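Local coordinates for protein sialidase B (Streptococcus pneumoniae serotype 4, PDB 4XJW) that cleaves terminal sialic acid residues from alpha-2,3-, alpha-2,6- and alpha-2,8-linked glycans of oligosaccharides, glycoproteins and glycolipids, at residues A[516-521]-A[538-543]. The protein carries 1 engineered substitution. Numbering follows the deposited sequence.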
ATOM      1  N   THR A 516      21.413  -0.599  10.582  1.00 10.73           N
ATOM      2  CA  THR A 516      20.141  -1.185  10.171  1.00 11.23           C
ATOM      3  C   THR A 516      19.094  -0.898  11.230  1.00 12.11           C
ATOM      4  O   THR A 516      19.317  -1.198  12.396  1.00 12.67           O
ATOM      5  CB  THR A 516      20.286  -2.692  10.005  1.00  9.66           C
ATOM      6  OG1 THR A 516      21.303  -2.973   9.031  1.00 11.64           O
ATOM      7  CG2 THR A 516      18.976  -3.312   9.553  1.00 11.72           C
ATOM      8  N   PHE A 517      17.969  -0.307  10.827  1.00  8.55           N
ATOM      9  CA  PHE A 517      16.833  -0.074  11.718  1.00 11.94           C
ATOM     10  C   PHE A 517      15.764  -1.101  11.402  1.00 12.02           C
ATOM     11  O   PHE A 517      15.462  -1.349  10.233  1.00 12.81           O
ATOM     12  CB  PHE A 517      16.277   1.342  11.529  1.00 10.93           C
ATOM     13  CG  PHE A 517      17.293   2.421  11.779  1.00 10.92           C
ATOM     14  CD1 PHE A 517      17.552   2.872  13.069  1.00 13.41           C
ATOM     15  CD2 PHE A 517      18.008   2.964  10.730  1.00 13.87           C
ATOM     16  CE1 PHE A 517      18.482   3.860  13.303  1.00 12.49           C
ATOM     17  CE2 PHE A 517      18.954   3.955  10.957  1.00 17.11           C
ATOM     18  CZ  PHE A 517      19.196   4.401  12.241  1.00 12.70           C
ATOM     19  N   PHE A 518      15.192  -1.725  12.428  1.00 12.11           N
ATOM     20  CA  PHE A 518      14.197  -2.756  12.156  1.00 12.49           C
ATOM     21  C   PHE A 518      13.047  -2.863  13.140  1.00 12.67           C
ATOM     22  O   PHE A 518      13.149  -2.482  14.302  1.00 13.13           O
ATOM     23  CB  PHE A 518      14.843  -4.131  11.905  1.00 10.79           C
ATOM     24  CG  PHE A 518      15.580  -4.710  13.097  1.00 12.84           C
ATOM     25  CD1 PHE A 518      16.831  -4.233  13.453  1.00 13.86           C
ATOM     26  CD2 PHE A 518      15.020  -5.749  13.828  1.00 13.18           C
ATOM     27  CE1 PHE A 518      17.519  -4.779  14.534  1.00 15.98           C
ATOM     28  CE2 PHE A 518      15.698  -6.304  14.896  1.00 12.31           C
ATOM     29  CZ  PHE A 518      16.951  -5.815  15.251  1.00 14.60           C
ATOM     30  N   ARG A 519      11.944  -3.368  12.611  1.00 10.03           N
ATOM     31  CA  ARG A 519      10.709  -3.591  13.342  1.00 10.91           C
ATOM     32  C   ARG A 519      10.874  -4.766  14.300  1.00 10.93           C
ATOM     33  O   ARG A 519      11.548  -5.747  13.970  1.00 10.53           O
ATOM     34  CB  ARG A 519       9.622  -3.891  12.300  1.00 11.00           C
ATOM     35  CG  ARG A 519       8.287  -4.354  12.838  1.00 12.36           C
ATOM     36  CD  ARG A 519       7.375  -4.664  11.658  1.00 11.41           C
ATOM     37  NE  ARG A 519       6.169  -5.358  12.090  1.00 13.59           N
ATOM     38  CZ  ARG A 519       5.206  -5.750  11.269  1.00 15.50           C
ATOM     39  NH1 ARG A 519       5.309  -5.508   9.970  1.00 14.11           N
ATOM     40  NH2 ARG A 519       4.140  -6.376  11.749  1.00 12.95           N
ATOM     41  N   THR A 520      10.248  -4.666  15.480  1.00 11.57           N
ATOM     42  CA  THR A 520      10.303  -5.719  16.499  1.00 12.85           C
ATOM     43  C   THR A 520       8.922  -5.999  17.086  1.00 17.01           C
ATOM     44  O   THR A 520       7.904  -5.510  16.596  1.00 15.15           O
ATOM     45  CB  THR A 520      11.235  -5.367  17.681  1.00 14.97           C
ATOM     46  OG1 THR A 520      10.650  -4.332  18.482  1.00 14.73           O
ATOM     47  CG2 THR A 520      12.606  -4.928  17.185  1.00 14.77           C
ATOM     48  N   THR A 521       8.904  -6.764  18.178  1.00 14.51           N
ATOM     49  CA  THR A 521       7.663  -7.101  18.873  1.00 17.24           C
ATOM     50  C   THR A 521       7.604  -6.408  20.230  1.00 19.22           C
ATOM     51  O   THR A 521       6.725  -6.691  21.043  1.00 19.05           O
ATOM     52  CB  THR A 521       7.537  -8.618  19.069  1.00 16.13           C
ATOM     53  OG1 THR A 521       8.743  -9.128  19.650  1.00 20.57           O
ATOM     54  CG2 THR A 521       7.267  -9.317  17.747  1.00 19.65           C
ATOM     55  N   SER A 538      26.719  -6.122  14.900  1.00 15.61           N
ATOM     56  CA  SER A 538      26.757  -5.907  16.342  1.00 16.54           C
ATOM     57  C   SER A 538      25.543  -6.491  17.056  1.00 17.89           C
ATOM     58  O   SER A 538      24.581  -6.957  16.427  1.00 17.07           O
ATOM     59  CB  SER A 538      26.784  -4.416  16.623  1.00 19.09           C
ATOM     60  OG  SER A 538      25.499  -3.864  16.382  1.00 16.81           O
ATOM     61  N   LYS A 539      25.573  -6.451  18.385  1.00 18.08           N
ATOM     62  CA  LYS A 539      24.377  -6.740  19.149  1.00 18.41           C
ATOM     63  C   LYS A 539      23.290  -5.706  18.845  1.00 20.31           C
ATOM     64  O   LYS A 539      23.544  -4.663  18.216  1.00 18.04           O
ATOM     65  CB  LYS A 539      24.670  -6.778  20.652  1.00 22.22           C
ATOM     66  CG  LYS A 539      25.772  -7.738  21.052  1.00 33.49           C
ATOM     67  CD  LYS A 539      25.535  -9.139  20.508  1.00 37.24           C
ATOM     68  CE  LYS A 539      26.047 -10.176  21.490  1.00 37.68           C
ATOM     69  NZ  LYS A 539      27.305  -9.696  22.130  1.00 38.39           N
ATOM     70  N   VAL A 540      22.085  -6.009  19.305  1.00 17.48           N
ATOM     71  CA  VAL A 540      20.906  -5.195  19.050  1.00 14.18           C
ATOM     72  C   VAL A 540      20.698  -4.152  20.141  1.00 19.94           C
ATOM     73  O   VAL A 540      20.830  -4.453  21.332  1.00 20.29           O
ATOM     74  CB  VAL A 540      19.662  -6.084  18.939  1.00 15.24           C
ATOM     75  CG1 VAL A 540      18.389  -5.269  18.832  1.00 16.52           C
ATOM     76  CG2 VAL A 540      19.805  -7.058  17.773  1.00 18.64           C
ATOM     77  N   SER A 541      20.405  -2.925  19.728  1.00 17.19           N
ATOM     78  CA  SER A 541      19.992  -1.857  20.631  1.00 15.65           C
ATOM     79  C   SER A 541      18.610  -1.364  20.222  1.00 16.03           C
ATOM     80  O   SER A 541      18.084  -1.776  19.184  1.00 15.66           O
ATOM     81  CB  SER A 541      20.983  -0.700  20.579  1.00 18.47           C
ATOM     82  OG  SER A 541      22.236  -1.098  21.089  1.00 23.12           O
ATOM     83  N   TYR A 542      18.029  -0.481  21.028  1.00 17.64           N
ATOM     84  CA  TYR A 542      16.704   0.052  20.761  1.00 16.30           C
ATOM     85  C   TYR A 542      16.674   1.562  20.827  1.00 17.86           C
ATOM     86  O   TYR A 542      17.435   2.181  21.561  1.00 24.80           O
ATOM     87  CB  TYR A 542      15.670  -0.539  21.731  1.00 17.96           C
ATOM     88  CG  TYR A 542      15.596  -2.040  21.661  1.00 22.75           C
ATOM     89  CD1 TYR A 542      14.726  -2.671  20.779  1.00 22.12           C
ATOM     90  CD2 TYR A 542      16.405  -2.831  22.469  1.00 21.82           C
ATOM     91  CE1 TYR A 542      14.666  -4.048  20.705  1.00 21.14           C
ATOM     92  CE2 TYR A 542      16.352  -4.205  22.402  1.00 25.31           C
ATOM     93  CZ  TYR A 542      15.475  -4.808  21.522  1.00 28.21           C
ATOM     94  OH  TYR A 542      15.418  -6.178  21.453  1.00 31.34           O
ATOM     95  N   ILE A 543      15.792   2.154  20.031  1.00 14.98           N
ATOM     96  CA  ILE A 543      15.552   3.578  20.079  1.00 16.87           C
ATOM     97  C   ILE A 543      14.504   3.844  21.154  1.00 24.09           C
ATOM     98  O   ILE A 543      13.399   3.311  21.089  1.00 18.25           O
ATOM     99  CB  ILE A 543      15.063   4.079  18.695  1.00 18.72           C
ATOM    100  CG1 ILE A 543      16.137   3.814  17.640  1.00 21.45           C
ATOM    101  CG2 ILE A 543      14.647   5.549  18.740  1.00 21.15           C
ATOM    102  CD1 ILE A 543      15.683   4.105  16.218  1.00 22.15           C
TER
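Within one four-stranded antiparallel blade of the sialidase beta-propeller, second strand 513-518 meets outermost strand 541-542 and its flanks across the intervening strand 526-530, through the side chains of Phe-517, Phe-518 and Thr-520 against Ile-543, Val-540 and Tyr-542. The nearest CA atoms, those of Phe-517 and Tyr-542, are 9.0 Å apart, and side-chain ends bridge this gap. CD1 of the Phe-517 ring lies 3.9 Å from the terminal methyl CD1 of Ile-543; the neighbouring CE1 of the ring is almost as near. The methyl approaches obliquely, with CD1 anti to CA across the CB-CG1 bond of Ile-543 (chi2 173°), and the two side chains cross at about a right angle. Leu-572 of strand 569-575 touches both residues, joining this patch to the adjacent blade. Phe-518 puts its ring on the opposite face of strand 513-518: with CG flanked by both the amide N and the carbonyl C (chi1 64°), its far atom CZ reaches the fork of Val-540, 3.9 Å from CG1 and 4.0 Å from CG2. Both valine methyls thus meet a single ring atom. Farther along, the methyl CG2 of Thr-520 sits near the plane of the Tyr-542 ring, 4.2 Å from its edge atom CE1, while the hydroxyl OG1 is hydrogen-bonded to Lys-524 O; Phe-497 touches both side chains. Arg-519, between Phe-518 and Thr-520, is salt-bridged through NH1 to Glu-503, a predicted active-site residue, and hydrogen-bonded through NE to Tyr-551 O. Apolar contacts on both faces of strand 513-518, beside an arginine that probably binds the substrate, are consistent with the six-bladed propeller of family 33 sialidases, whose arginine triad grips the sialic acid carboxylate.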